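Local coordinates for mitochondrial import inner membrane translocase subunit TIM21 (Saccharomyces cerevisiae, PDB 2CIU), which helps mitochondrial protein import across the inner membrane as a TIM23 complex subunit, keeping that complex close to the TOM complex through its intermembrane-space domain, the part described here, at residues D23-L28 / T35-L40; K41-L46 / T53-I58; K83-H88 / V107-E112; P100-M105 / Y116-K121. One frame throughout, in Å; residues are numbered along the deposited sequence.

Contact 1: D23-L28 / T35-L40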
loop_
_atom_site.group_PDB
_atom_site.type_symbol
_atom_site.label_atom_id
_atom_site.label_comp_id
_atom_site.label_asym_id
_atom_site.label_seq_id
_atom_site.Cartn_x
_atom_site.Cartn_y
_atom_site.Cartn_z
ATOM N N ASP A 23 -12.714 -3.734 -5.061
ATOM C CA ASP A 23 -12.077 -5.030 -5.277
ATOM C C ASP A 23 -11.217 -5.445 -4.092
ATOM O O ASP A 23 -11.235 -6.608 -3.695
ATOM C CB ASP A 23 -11.214 -5.014 -6.542
ATOM C CG ASP A 23 -12.038 -5.067 -7.818
ATOM O OD1 ASP A 23 -13.071 -5.770 -7.835
ATOM O OD2 ASP A 23 -11.644 -4.423 -8.811
ATOM N N ILE A 24 -10.463 -4.501 -3.537
ATOM C CA ILE A 24 -9.603 -4.804 -2.395
ATOM C C ILE A 24 -10.449 -5.167 -1.178
ATOM O O ILE A 24 -10.127 -6.108 -0.442
ATOM C CB ILE A 24 -8.687 -3.614 -2.025
ATOM C CG1 ILE A 24 -7.738 -3.294 -3.185
ATOM C CG2 ILE A 24 -7.886 -3.952 -0.770
ATOM C CD1 ILE A 24 -6.846 -4.448 -3.561
ATOM N N ARG A 25 -11.538 -4.432 -0.969
ATOM C CA ARG A 25 -12.404 -4.733 0.165
ATOM C C ARG A 25 -12.950 -6.150 0.026
ATOM O O ARG A 25 -13.127 -6.854 1.013
ATOM C CB ARG A 25 -13.559 -3.731 0.254
ATOM C CG ARG A 25 -13.125 -2.313 0.586
ATOM C CD ARG A 25 -14.330 -1.431 0.925
ATOM N NE ARG A 25 -14.906 -1.782 2.220
ATOM C CZ ARG A 25 -14.450 -1.343 3.388
ATOM N NH1 ARG A 25 -13.408 -0.524 3.440
ATOM N NH2 ARG A 25 -15.036 -1.727 4.516
ATOM N N SER A 26 -13.207 -6.570 -1.209
ATOM C CA SER A 26 -13.714 -7.909 -1.457
ATOM C C SER A 26 -12.634 -8.942 -1.149
ATOM O O SER A 26 -12.922 -9.988 -0.573
ATOM C CB SER A 26 -14.167 -8.041 -2.914
ATOM O OG SER A 26 -14.697 -9.330 -3.164
ATOM N N LEU A 27 -11.392 -8.651 -1.539
ATOM C CA LEU A 27 -10.292 -9.570 -1.269
ATOM C C LEU A 27 -10.067 -9.710 0.233
ATOM O O LEU A 27 -9.663 -10.768 0.715
ATOM C CB LEU A 27 -8.995 -9.081 -1.940
ATOM C CG LEU A 27 -8.995 -9.009 -3.473
ATOM C CD1 LEU A 27 -7.632 -8.499 -3.957
ATOM C CD2 LEU A 27 -9.294 -10.374 -4.056
ATOM N N LEU A 28 -10.334 -8.640 0.975
ATOM C CA LEU A 28 -10.163 -8.654 2.423
ATOM C C LEU A 28 -11.383 -9.262 3.110
ATOM O O LEU A 28 -11.389 -9.431 4.324
ATOM C CB LEU A 28 -9.944 -7.235 2.946
ATOM C CG LEU A 28 -8.587 -6.587 2.659
ATOM C CD1 LEU A 28 -8.653 -5.106 3.005
ATOM C CD2 LEU A 28 -7.502 -7.290 3.464
ATOM N N THR A 35 -25.958 -2.115 7.041
ATOM C CA THR A 35 -25.796 -1.360 8.279
ATOM C C THR A 35 -24.511 -0.533 8.282
ATOM O O THR A 35 -24.272 0.248 9.204
ATOM C CB THR A 35 -25.788 -2.284 9.521
ATOM O OG1 THR A 35 -24.673 -3.184 9.451
ATOM C CG2 THR A 35 -27.077 -3.095 9.598
ATOM N N GLY A 36 -23.689 -0.702 7.248
ATOM C CA GLY A 36 -22.448 0.048 7.172
ATOM C C GLY A 36 -21.274 -0.785 6.693
ATOM O O GLY A 36 -21.379 -2.004 6.577
ATOM N N LYS A 37 -20.160 -0.118 6.410
ATOM C CA LYS A 37 -18.949 -0.797 5.940
ATOM C C LYS A 37 -18.041 -1.091 7.120
ATOM O O LYS A 37 -17.970 -0.312 8.066
ATOM C CB LYS A 37 -18.196 0.088 4.934
ATOM C CG LYS A 37 -19.016 0.485 3.718
ATOM C CD LYS A 37 -18.288 1.496 2.825
ATOM C CE LYS A 37 -17.142 0.859 2.049
ATOM N NZ LYS A 37 -16.477 1.830 1.123
ATOM N N GLU A 38 -17.337 -2.216 7.063
ATOM C CA GLU A 38 -16.423 -2.573 8.133
ATOM C C GLU A 38 -15.328 -1.524 8.263
ATOM O O GLU A 38 -14.819 -1.006 7.258
ATOM C CB GLU A 38 -15.779 -3.934 7.854
ATOM C CG GLU A 38 -14.778 -4.366 8.921
ATOM C CD GLU A 38 -14.146 -5.726 8.643
ATOM O OE1 GLU A 38 -14.651 -6.474 7.783
ATOM O OE2 GLU A 38 -13.147 -6.050 9.315
ATOM N N ARG A 39 -14.968 -1.209 9.502
ATOM C CA ARG A 39 -13.909 -0.244 9.757
ATOM C C ARG A 39 -12.589 -1.009 9.727
ATOM O O ARG A 39 -12.271 -1.747 10.656
ATOM C CB ARG A 39 -14.095 0.406 11.129
ATOM C CG ARG A 39 -15.295 1.340 11.191
ATOM C CD ARG A 39 -15.383 2.036 12.539
ATOM N NE ARG A 39 -15.761 1.125 13.615
ATOM C CZ ARG A 39 -16.982 0.623 13.775
ATOM N NH1 ARG A 39 -17.952 0.945 12.929
ATOM N NH2 ARG A 39 -17.236 -0.199 14.785
ATOM N N LEU A 40 -11.838 -0.839 8.648
ATOM C CA LEU A 40 -10.554 -1.514 8.516
ATOM C C LEU A 40 -9.498 -0.867 9.405
ATOM O O LEU A 40 -9.639 0.278 9.846
ATOM C CB LEU A 40 -10.105 -1.491 7.056
ATOM C CG LEU A 40 -10.968 -2.276 6.068
ATOM C CD1 LEU A 40 -10.427 -2.105 4.652
ATOM C CD2 LEU A 40 -10.987 -3.742 6.464
HETATM O O HOH W 1 -12.628 0.829 6.226
#
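Arg-25 reaches from helix 22-27 into the loop of residues 35-40, and its guanidinium meets three residues of that loop in three different ways. Lys-37 lies over one face: its aliphatic chain crosses the arginine at about a right angle, with CE 3.5 Å from NE of Arg-25 and displaced toward the rim of the group. At the edge, NH2 of Arg-25 donates to the carbonyl O of Glu-38 over 2.8 Å, the acceptor only 6° out of the guanidinium plane and the donor on a lone pair of that oxygen. The third neighbour is Leu-40, whose CD1 sits 3.6 Å from NH1 of Arg-25 and also packs 3.9 Å from CD1 of Leu-28. A bend at chi3 (71°) turns the end of the arginine chain into this position.

A water accepts from NH1 of Arg-25 and from the backbone N of Leu-40 and donates to the O of Glu-38, so that carbonyl takes two donors. The Lys-37 NZ comes within 4.1 Å of Arg-25 NE, but NE also forms a salt bridge with Asp-32. That carboxylate probably offsets the like charges; the loop is held to the helix by the arginine's bond to the Glu-38 carbonyl and the shared water.

Contact 2: K41-L46 / T53-I58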
loop_
_atom_site.group_PDB
_atom_site.type_symbol
_atom_site.label_atom_id
_atom_site.label_comp_id
_atom_site.label_asym_id
_atom_site.label_seq_id
_atom_site.Cartn_x
_atom_site.Cartn_y
_atom_site.Cartn_z
ATOM N N LYS A 41 -8.432 -1.618 9.665
ATOM C CA LYS A 41 -7.330 -1.187 10.504
ATOM C C LYS A 41 -6.058 -1.176 9.649
ATOM O O LYS A 41 -5.932 -1.979 8.727
ATOM C CB LYS A 41 -7.192 -2.176 11.655
ATOM C CG LYS A 41 -6.099 -1.871 12.645
ATOM C CD LYS A 41 -6.087 -2.935 13.734
ATOM C CE LYS A 41 -5.074 -2.632 14.808
ATOM N NZ LYS A 41 -5.221 -3.603 15.936
ATOM N N ALA A 42 -5.148 -0.252 9.938
ATOM C CA ALA A 42 -3.903 -0.154 9.183
ATOM C C ALA A 42 -2.728 0.148 10.099
ATOM O O ALA A 42 -2.871 0.809 11.125
ATOM C CB ALA A 42 -4.020 0.936 8.096
ATOM N N TYR A 43 -1.554 -0.344 9.718
ATOM C CA TYR A 43 -0.350 -0.133 10.501
ATOM C C TYR A 43 0.851 -0.443 9.634
ATOM O O TYR A 43 0.693 -0.932 8.509
ATOM C CB TYR A 43 -0.339 -1.012 11.767
ATOM C CG TYR A 43 -0.891 -2.408 11.583
ATOM C CD1 TYR A 43 -0.161 -3.384 10.897
ATOM C CD2 TYR A 43 -2.164 -2.756 12.066
ATOM C CE1 TYR A 43 -0.675 -4.666 10.693
ATOM C CE2 TYR A 43 -2.690 -4.041 11.855
ATOM C CZ TYR A 43 -1.932 -4.991 11.166
ATOM O OH TYR A 43 -2.429 -6.250 10.925
ATOM N N GLY A 44 2.030 -0.143 10.167
ATOM C CA GLY A 44 3.271 -0.366 9.446
ATOM C C GLY A 44 3.571 -1.824 9.183
ATOM O O GLY A 44 2.877 -2.721 9.625
ATOM N N GLU A 45 4.648 -2.053 8.451
ATOM C CA GLU A 45 5.071 -3.397 8.097
ATOM C C GLU A 45 5.252 -4.324 9.300
ATOM O O GLU A 45 5.913 -3.971 10.276
ATOM C CB GLU A 45 6.375 -3.278 7.309
ATOM C CG GLU A 45 6.977 -4.553 6.814
ATOM C CD GLU A 45 8.136 -4.267 5.885
ATOM O OE1 GLU A 45 8.927 -3.351 6.194
ATOM O OE2 GLU A 45 8.259 -4.955 4.854
ATOM N N LEU A 46 4.665 -5.512 9.217
ATOM C CA LEU A 46 4.773 -6.496 10.287
ATOM C C LEU A 46 6.124 -7.179 10.222
ATOM O O LEU A 46 6.523 -7.679 9.167
ATOM C CB LEU A 46 3.676 -7.554 10.171
ATOM C CG LEU A 46 2.262 -7.033 10.441
ATOM C CD1 LEU A 46 1.250 -8.145 10.184
ATOM C CD2 LEU A 46 2.166 -6.535 11.882
ATOM N N THR A 53 5.187 -11.113 16.733
ATOM C CA THR A 53 5.057 -10.176 15.633
ATOM C C THR A 53 4.613 -8.794 16.100
ATOM O O THR A 53 3.902 -8.668 17.095
ATOM C CB THR A 53 4.037 -10.709 14.616
ATOM O OG1 THR A 53 4.466 -12.002 14.163
ATOM C CG2 THR A 53 3.914 -9.763 13.422
ATOM N N ARG A 54 5.058 -7.767 15.387
ATOM C CA ARG A 54 4.684 -6.392 15.705
ATOM C C ARG A 54 4.821 -5.519 14.468
ATOM O O ARG A 54 5.535 -5.878 13.525
ATOM C CB ARG A 54 5.552 -5.830 16.833
ATOM C CG ARG A 54 7.035 -5.708 16.519
ATOM C CD ARG A 54 7.755 -7.033 16.698
ATOM N NE ARG A 54 9.008 -6.847 17.427
ATOM C CZ ARG A 54 9.777 -7.835 17.871
ATOM N NH1 ARG A 54 9.433 -9.099 17.664
ATOM N NH2 ARG A 54 10.893 -7.555 18.529
ATOM N N ASN A 55 4.120 -4.387 14.447
ATOM C CA ASN A 55 4.230 -3.491 13.303
ATOM C C ASN A 55 5.333 -2.465 13.510
ATOM O O ASN A 55 5.509 -1.933 14.609
ATOM C CB ASN A 55 2.909 -2.757 13.038
ATOM C CG ASN A 55 2.364 -2.075 14.269
ATOM O OD1 ASN A 55 1.881 -2.732 15.186
ATOM N ND2 ASN A 55 2.442 -0.747 14.302
ATOM N N ARG A 56 6.094 -2.217 12.450
ATOM C CA ARG A 56 7.146 -1.214 12.474
ATOM C C ARG A 56 6.442 0.120 12.304
ATOM O O ARG A 56 5.282 0.179 11.880
ATOM C CB ARG A 56 8.085 -1.364 11.268
ATOM C CG ARG A 56 9.149 -2.428 11.348
ATOM C CD ARG A 56 9.978 -2.409 10.063
ATOM N NE ARG A 56 11.085 -3.365 10.095
ATOM C CZ ARG A 56 11.890 -3.614 9.066
ATOM N NH1 ARG A 56 11.717 -2.980 7.914
ATOM N NH2 ARG A 56 12.869 -4.500 9.190
ATOM N N PRO A 57 7.122 1.216 12.655
ATOM C CA PRO A 57 6.484 2.517 12.478
ATOM C C PRO A 57 6.320 2.701 10.963
ATOM O O PRO A 57 7.063 2.107 10.176
ATOM C CB PRO A 57 7.519 3.481 13.051
ATOM C CG PRO A 57 8.150 2.678 14.138
ATOM C CD PRO A 57 8.341 1.329 13.475
ATOM N N ILE A 58 5.341 3.502 10.562
ATOM C CA ILE A 58 5.108 3.770 9.151
ATOM C C ILE A 58 6.232 4.684 8.653
ATOM O O ILE A 58 6.438 5.783 9.171
ATOM C CB ILE A 58 3.736 4.444 8.947
ATOM C CG1 ILE A 58 2.630 3.448 9.303
ATOM C CG2 ILE A 58 3.578 4.902 7.505
ATOM C CD1 ILE A 58 1.255 4.069 9.444
HETATM O O HOH W 2 2.839 1.343 12.435
HETATM O O HOH W 3 6.686 0.166 8.320
#
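The Tyr-43 ring and the Asn-55 amide have their planes 41° apart, and the two side chains cross at about a right angle: the asparagine CB approaches the ring obliquely, 3.8 Å from CD1 of Tyr-43, while the amide lies against CB of Tyr-43. Farther along this beta hairpin, formed by strands 41-48 and 53-55, the carboxylate of Glu-45 and the guanidinium of Arg-56 stand almost perpendicular, at 88°. Their chains run side by side in the same direction, and OE1 of Glu-45 forms a salt bridge of 3.3 Å with NH1 of Arg-56, reached obliquely to the guanidinium.

With CG between the backbone N and the carbonyl carbon (chi1 52°), the Asn-55 amide is carried to that tyrosine CB. Leu-46 and Asn-55 form an antiparallel non-hydrogen-bonded pair, with Leu-46 CB packed 3.9 Å from CG2 of Thr-53. Beyond that pair, the N of Arg-56 donates to the O of Glu-45 over 2.8 Å.

Gly-44 sits where the chains close in on one another: a CB here would clash with the carbonyl O of Arg-56, whereas the glycine CA makes a CA-H...O contact with that same oxygen at 3.2 Å. The Tyr-43 hydroxyl turns elsewhere, to Glu-79, while Ile-58 packs against Phe-11 of helix 6-20. Two waters fill in where direct backbone bonds are lacking. One links the N of Glu-45 to the O of Pro-57; the other accepts from the N of Gly-44 and from ND2 of Asn-55 and donates to the O of Arg-56, each at 2.8 Å from the water O.

Contact 3: K83-H88 / V107-E112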
loop_
_atom_site.group_PDB
_atom_site.type_symbol
_atom_site.label_atom_id
_atom_site.label_comp_id
_atom_site.label_asym_id
_atom_site.label_seq_id
_atom_site.Cartn_x
_atom_site.Cartn_y
_atom_site.Cartn_z
ATOM N N LYS A 83 -8.877 -10.950 7.118
ATOM C CA LYS A 83 -7.629 -10.996 6.353
ATOM C C LYS A 83 -6.686 -9.829 6.606
ATOM O O LYS A 83 -7.089 -8.765 7.073
ATOM C CB LYS A 83 -7.964 -11.007 4.859
ATOM C CG LYS A 83 -8.901 -12.111 4.406
ATOM C CD LYS A 83 -8.247 -13.483 4.441
ATOM C CE LYS A 83 -7.203 -13.635 3.354
ATOM N NZ LYS A 83 -6.713 -15.042 3.269
ATOM N N ILE A 84 -5.410 -10.033 6.284
ATOM C CA ILE A 84 -4.428 -8.972 6.407
ATOM C C ILE A 84 -3.768 -8.827 5.039
ATOM O O ILE A 84 -3.301 -9.813 4.460
ATOM C CB ILE A 84 -3.351 -9.290 7.454
ATOM C CG1 ILE A 84 -3.975 -9.294 8.851
ATOM C CG2 ILE A 84 -2.234 -8.256 7.385
ATOM C CD1 ILE A 84 -2.992 -9.609 9.966
ATOM N N ALA A 85 -3.757 -7.607 4.514
ATOM C CA ALA A 85 -3.134 -7.356 3.221
ATOM C C ALA A 85 -1.814 -6.635 3.438
ATOM O O ALA A 85 -1.645 -5.913 4.417
ATOM C CB ALA A 85 -4.053 -6.488 2.348
ATOM N N LEU A 86 -0.864 -6.874 2.536
ATOM C CA LEU A 86 0.404 -6.168 2.562
ATOM C C LEU A 86 0.312 -5.229 1.368
ATOM O O LEU A 86 0.003 -5.662 0.265
ATOM C CB LEU A 86 1.585 -7.131 2.379
ATOM C CG LEU A 86 2.956 -6.460 2.195
ATOM C CD1 LEU A 86 3.280 -5.525 3.348
ATOM C CD2 LEU A 86 4.003 -7.545 2.109
ATOM N N VAL A 87 0.556 -3.945 1.592
ATOM C CA VAL A 87 0.487 -2.946 0.530
ATOM C C VAL A 87 1.894 -2.452 0.255
ATOM O O VAL A 87 2.643 -2.148 1.182
ATOM C CB VAL A 87 -0.386 -1.731 0.953
ATOM C CG1 VAL A 87 -0.479 -0.716 -0.176
ATOM C CG2 VAL A 87 -1.780 -2.212 1.350
ATOM N N HIS A 88 2.257 -2.401 -1.024
ATOM C CA HIS A 88 3.572 -1.920 -1.427
ATOM C C HIS A 88 3.355 -0.678 -2.281
ATOM O O HIS A 88 2.541 -0.690 -3.198
ATOM C CB HIS A 88 4.290 -2.978 -2.270
ATOM C CG HIS A 88 5.510 -2.456 -2.963
ATOM N ND1 HIS A 88 6.751 -2.423 -2.364
ATOM C CD2 HIS A 88 5.663 -1.884 -4.180
ATOM C CE1 HIS A 88 7.616 -1.850 -3.182
ATOM N NE2 HIS A 88 6.981 -1.514 -4.290
ATOM N N VAL A 107 -1.327 -4.670 -3.822
ATOM C CA VAL A 107 -1.782 -5.236 -2.571
ATOM C C VAL A 107 -1.760 -6.734 -2.640
ATOM O O VAL A 107 -2.304 -7.320 -3.574
ATOM C CB VAL A 107 -3.228 -4.792 -2.269
ATOM C CG1 VAL A 107 -3.671 -5.368 -0.937
ATOM C CG2 VAL A 107 -3.310 -3.282 -2.281
ATOM N N ASP A 108 -1.121 -7.346 -1.650
ATOM C CA ASP A 108 -1.030 -8.795 -1.572
ATOM C C ASP A 108 -1.875 -9.326 -0.419
ATOM O O ASP A 108 -1.581 -9.034 0.739
ATOM C CB ASP A 108 0.415 -9.249 -1.320
ATOM C CG ASP A 108 1.300 -9.155 -2.557
ATOM O OD1 ASP A 108 0.778 -9.159 -3.689
ATOM O OD2 ASP A 108 2.540 -9.103 -2.377
ATOM N N VAL A 109 -2.907 -10.103 -0.740
ATOM C CA VAL A 109 -3.759 -10.730 0.269
ATOM C C VAL A 109 -3.507 -12.228 0.112
ATOM O O VAL A 109 -3.567 -12.760 -0.996
ATOM C CB VAL A 109 -5.244 -10.445 0.019
ATOM C CG1 VAL A 109 -6.082 -11.164 1.075
ATOM C CG2 VAL A 109 -5.500 -8.939 0.047
ATOM N N PRO A 110 -3.211 -12.933 1.212
ATOM C CA PRO A 110 -2.955 -14.370 1.067
ATOM C C PRO A 110 -4.043 -15.139 0.329
ATOM O O PRO A 110 -5.236 -14.992 0.616
ATOM C CB PRO A 110 -2.782 -14.835 2.511
ATOM C CG PRO A 110 -2.179 -13.647 3.166
ATOM C CD PRO A 110 -3.002 -12.501 2.606
ATOM N N GLY A 111 -3.616 -15.957 -0.631
ATOM C CA GLY A 111 -4.550 -16.758 -1.398
ATOM C C GLY A 111 -5.206 -16.026 -2.549
ATOM O O GLY A 111 -6.042 -16.594 -3.253
ATOM N N GLU A 112 -4.839 -14.765 -2.742
ATOM C CA GLU A 112 -5.401 -13.972 -3.822
ATOM C C GLU A 112 -4.299 -13.496 -4.753
ATOM O O GLU A 112 -3.144 -13.371 -4.354
ATOM C CB GLU A 112 -6.126 -12.745 -3.275
ATOM C CG GLU A 112 -7.203 -13.044 -2.222
ATOM C CD GLU A 112 -8.377 -13.829 -2.774
ATOM O OE1 GLU A 112 -8.722 -13.636 -3.960
ATOM O OE2 GLU A 112 -8.967 -14.627 -2.010
#
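Leu-86 and Asp-108 face each other as an antiparallel hydrogen-bonded pair in the hairpin of strands 84-92 and 101-108. The N of Leu-86 donates to the O of Asp-108 over 2.9 Å, and the N of Asp-108 returns a bond to the O of Leu-86 that is nearly straight at 174°. Their side chains share one face of the sheet. On the other, CB of Ala-85 is wedged between two valines: it is 3.5 Å from CG1 of Val-107, tighter than ordinary carbon packing, and 3.7 Å from CG2 of Val-109. Val-87 and Val-107 lie alongside each other, pointing the same way.

At the open end of the hairpin Lys-83 curls round Val-109, crossing it at about a right angle. Bends at chi2 and chi3 (both -71°) fold the chain back, so that CE touches CG1 of Val-109 at 3.5 Å and NZ donates to the O of Pro-110 over 3.0 Å, tilted from the carbonyl plane. A methionine in its place would probably leave that turn carbonyl without its ammonium donor.

Further out, a type II turn from Val-109 to Glu-112, closed by the Glu-112 N to Val-109 O bond, presents the Pro-110 carbonyl to the lysine. Helix 22-27 covers Val-107 through Ile-24 and Val-109 through Leu-27, and Asp-108 forms a salt bridge with Arg-114. The chemistry is thus divided: Val-107 and Val-109 pack under the helix and Ala-85 against Leu-28 just beyond it, while at the turn the lysine's charge is probably eased by a carbonyl dipole.

Contact 4: P100-M105 / Y116-K121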
loop_
_atom_site.group_PDB
_atom_site.type_symbol
_atom_site.label_atom_id
_atom_site.label_comp_id
_atom_site.label_asym_id
_atom_site.label_seq_id
_atom_site.Cartn_x
_atom_site.Cartn_y
_atom_site.Cartn_z
ATOM N N PRO A 100 3.841 13.799 -4.366
ATOM C CA PRO A 100 4.647 12.972 -5.262
ATOM C C PRO A 100 3.820 12.045 -6.124
ATOM O O PRO A 100 2.677 11.714 -5.801
ATOM C CB PRO A 100 5.562 12.217 -4.301
ATOM C CG PRO A 100 4.708 12.072 -3.080
ATOM C CD PRO A 100 4.102 13.455 -2.959
ATOM N N ASP A 101 4.406 11.621 -7.234
ATOM C CA ASP A 101 3.724 10.707 -8.130
ATOM C C ASP A 101 3.776 9.286 -7.589
ATOM O O ASP A 101 4.787 8.864 -7.031
ATOM C CB ASP A 101 4.380 10.715 -9.514
ATOM C CG ASP A 101 4.264 12.052 -10.208
ATOM O OD1 ASP A 101 3.146 12.602 -10.244
ATOM O OD2 ASP A 101 5.288 12.540 -10.735
ATOM N N PHE A 102 2.676 8.555 -7.724
ATOM C CA PHE A 102 2.662 7.162 -7.308
ATOM C C PHE A 102 3.108 6.423 -8.568
ATOM O O PHE A 102 2.471 6.525 -9.617
ATOM C CB PHE A 102 1.259 6.711 -6.897
ATOM C CG PHE A 102 0.925 6.978 -5.447
ATOM C CD1 PHE A 102 1.690 7.860 -4.688
ATOM C CD2 PHE A 102 -0.166 6.358 -4.853
ATOM C CE1 PHE A 102 1.369 8.118 -3.355
ATOM C CE2 PHE A 102 -0.496 6.612 -3.519
ATOM C CZ PHE A 102 0.271 7.489 -2.772
ATOM N N ILE A 103 4.218 5.703 -8.456
ATOM C CA ILE A 103 4.796 4.963 -9.570
ATOM C C ILE A 103 4.293 3.524 -9.675
ATOM O O ILE A 103 4.074 3.005 -10.772
ATOM C CB ILE A 103 6.339 4.926 -9.428
ATOM C CG1 ILE A 103 6.900 6.345 -9.463
ATOM C CG2 ILE A 103 6.951 4.064 -10.533
ATOM C CD1 ILE A 103 8.389 6.413 -9.198
ATOM N N ASN A 104 4.096 2.887 -8.530
ATOM C CA ASN A 104 3.676 1.497 -8.499
ATOM C C ASN A 104 2.984 1.280 -7.162
ATOM O O ASN A 104 3.442 1.781 -6.151
ATOM C CB ASN A 104 4.930 0.604 -8.592
ATOM C CG ASN A 104 4.617 -0.882 -8.569
ATOM O OD1 ASN A 104 5.450 -1.696 -8.145
ATOM N ND2 ASN A 104 3.431 -1.250 -9.031
ATOM N N MET A 105 1.872 0.560 -7.164
ATOM C CA MET A 105 1.190 0.276 -5.913
ATOM C C MET A 105 0.388 -1.006 -6.050
ATOM O O MET A 105 -0.433 -1.148 -6.956
ATOM C CB MET A 105 0.283 1.442 -5.517
ATOM C CG MET A 105 -0.380 1.218 -4.169
ATOM S SD MET A 105 -1.475 2.598 -3.727
ATOM C CE MET A 105 -1.497 2.387 -1.994
ATOM N N TYR A 116 -2.948 -4.819 -8.495
ATOM C CA TYR A 116 -2.324 -3.525 -8.733
ATOM C C TYR A 116 -3.310 -2.367 -8.749
ATOM O O TYR A 116 -4.244 -2.341 -9.551
ATOM C CB TYR A 116 -1.555 -3.540 -10.064
ATOM C CG TYR A 116 -0.211 -4.221 -9.973
ATOM C CD1 TYR A 116 0.950 -3.473 -9.781
ATOM C CD2 TYR A 116 -0.102 -5.611 -10.026
ATOM C CE1 TYR A 116 2.191 -4.091 -9.641
ATOM C CE2 TYR A 116 1.139 -6.244 -9.888
ATOM C CZ TYR A 116 2.276 -5.473 -9.692
ATOM O OH TYR A 116 3.497 -6.083 -9.513
ATOM N N LEU A 117 -3.111 -1.422 -7.844
ATOM C CA LEU A 117 -3.935 -0.224 -7.798
ATOM C C LEU A 117 -3.333 0.756 -8.792
ATOM O O LEU A 117 -4.038 1.513 -9.451
ATOM C CB LEU A 117 -3.935 0.393 -6.400
ATOM C CG LEU A 117 -4.759 -0.352 -5.346
ATOM C CD1 LEU A 117 -4.568 0.308 -3.982
ATOM C CD2 LEU A 117 -6.225 -0.344 -5.748
ATOM N N ILE A 118 -2.008 0.738 -8.892
ATOM C CA ILE A 118 -1.314 1.614 -9.819
ATOM C C ILE A 118 -0.277 0.776 -10.537
ATOM O O ILE A 118 0.666 0.279 -9.921
ATOM C CB ILE A 118 -0.639 2.787 -9.078
ATOM C CG1 ILE A 118 -1.729 3.654 -8.436
ATOM C CG2 ILE A 118 0.216 3.607 -10.046
ATOM C CD1 ILE A 118 -1.226 4.806 -7.622
ATOM N N LYS A 119 -0.486 0.584 -11.835
ATOM C CA LYS A 119 0.442 -0.196 -12.642
ATOM C C LYS A 119 1.498 0.733 -13.201
ATOM O O LYS A 119 1.185 1.783 -13.766
ATOM C CB LYS A 119 -0.294 -0.901 -13.781
ATOM C CG LYS A 119 -1.089 -2.113 -13.333
ATOM C CD LYS A 119 -1.766 -2.783 -14.515
ATOM C CE LYS A 119 -2.526 -4.023 -14.083
ATOM N NZ LYS A 119 -3.167 -4.709 -15.242
ATOM N N PRO A 120 2.774 0.355 -13.055
ATOM C CA PRO A 120 3.883 1.173 -13.546
ATOM C C PRO A 120 3.819 1.453 -15.041
ATOM O O PRO A 120 3.260 0.666 -15.814
ATOM C CB PRO A 120 5.112 0.346 -13.172
ATOM C CG PRO A 120 4.659 -0.436 -11.982
ATOM C CD PRO A 120 3.277 -0.861 -12.395
ATOM N N LYS A 121 4.392 2.583 -15.442
ATOM C CA LYS A 121 4.432 2.959 -16.850
ATOM C C LYS A 121 5.271 1.909 -17.573
ATOM O O LYS A 121 4.956 1.520 -18.697
ATOM C CB LYS A 121 5.066 4.338 -17.016
ATOM C CG LYS A 121 4.960 4.909 -18.427
ATOM C CD LYS A 121 5.595 6.293 -18.508
ATOM C CE LYS A 121 5.470 6.882 -19.903
ATOM N NZ LYS A 121 6.123 8.220 -20.008
HETATM O O HOH W 4 5.076 4.193 -13.248
HETATM O O HOH W 5 5.762 -4.680 -8.977
#
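Asn-104 holds its CG anti to the backbone N (chi1 180°), which carries the amide across to Tyr-116 and Pro-120, while in Ile-118 CG1 lies beside the backbone N (chi1 -64°) and the extended chi2 carries CD1 on to Phe-102. The amide of Asn-104 lies nearly coplanar with the Tyr-116 ring, 17° between planes, and its ND2 comes to the ring edge, 3.2 Å from CE1 of Tyr-116. That same ND2 donates to the O of Ile-118 over 3.3 Å, and this oxygen also takes the N of Met-105 at 3.0 Å, so two donors grip it. Pro-120 CG packs against the amide. A water joins OD1 of Asn-104 to the Tyr-116 hydroxyl. A leucine here would probably cost the Ile-118 carbonyl one of its two donors and break the water link to the tyrosine.

CD1 of Ile-118 meets Phe-102 at the ring edge, close to CB at 3.2 Å, and Met-105 SD packs on CD1 of Leu-117. Helix 6-20 lies against Phe-102, Met-105 and Leu-117, and Arg-13 makes a cation-pi contact with the Phe-102 ring.

The O of Met-105 accepts from both Leu-117 N, at 2.8 Å, and Ile-118 N, at 3.1 Å. Two consecutive residues facing one across antiparallel strands form a classic beta bulge, here at Leu-117, where the chain turns a corner yet keeps its pairing with Met-105 through Ile-118.

From the N terminus, helix 6-20 leads into helix 22-27, where contact 1 closes a short loop back onto the helix. Residue 41 follows directly, and contact 2 closes the hairpin of strands 41-48 and 53-55, its centre about 19 Å from that of contact 1. Both are complete before contact 3 opens. Contacts 3 and 4 cross, because 100-105 of contact 4 falls between the two segments of contact 3, and 107-112 of contact 3 between the two of contact 4; both use strand 101-108. Contact 3 joins that strand to 84-92; contact 4 joins it to the chain leaving strand 115-116. Leu-27 and Leu-28 touch contact 3, tying helix 22-27 to the curled antiparallel sheet.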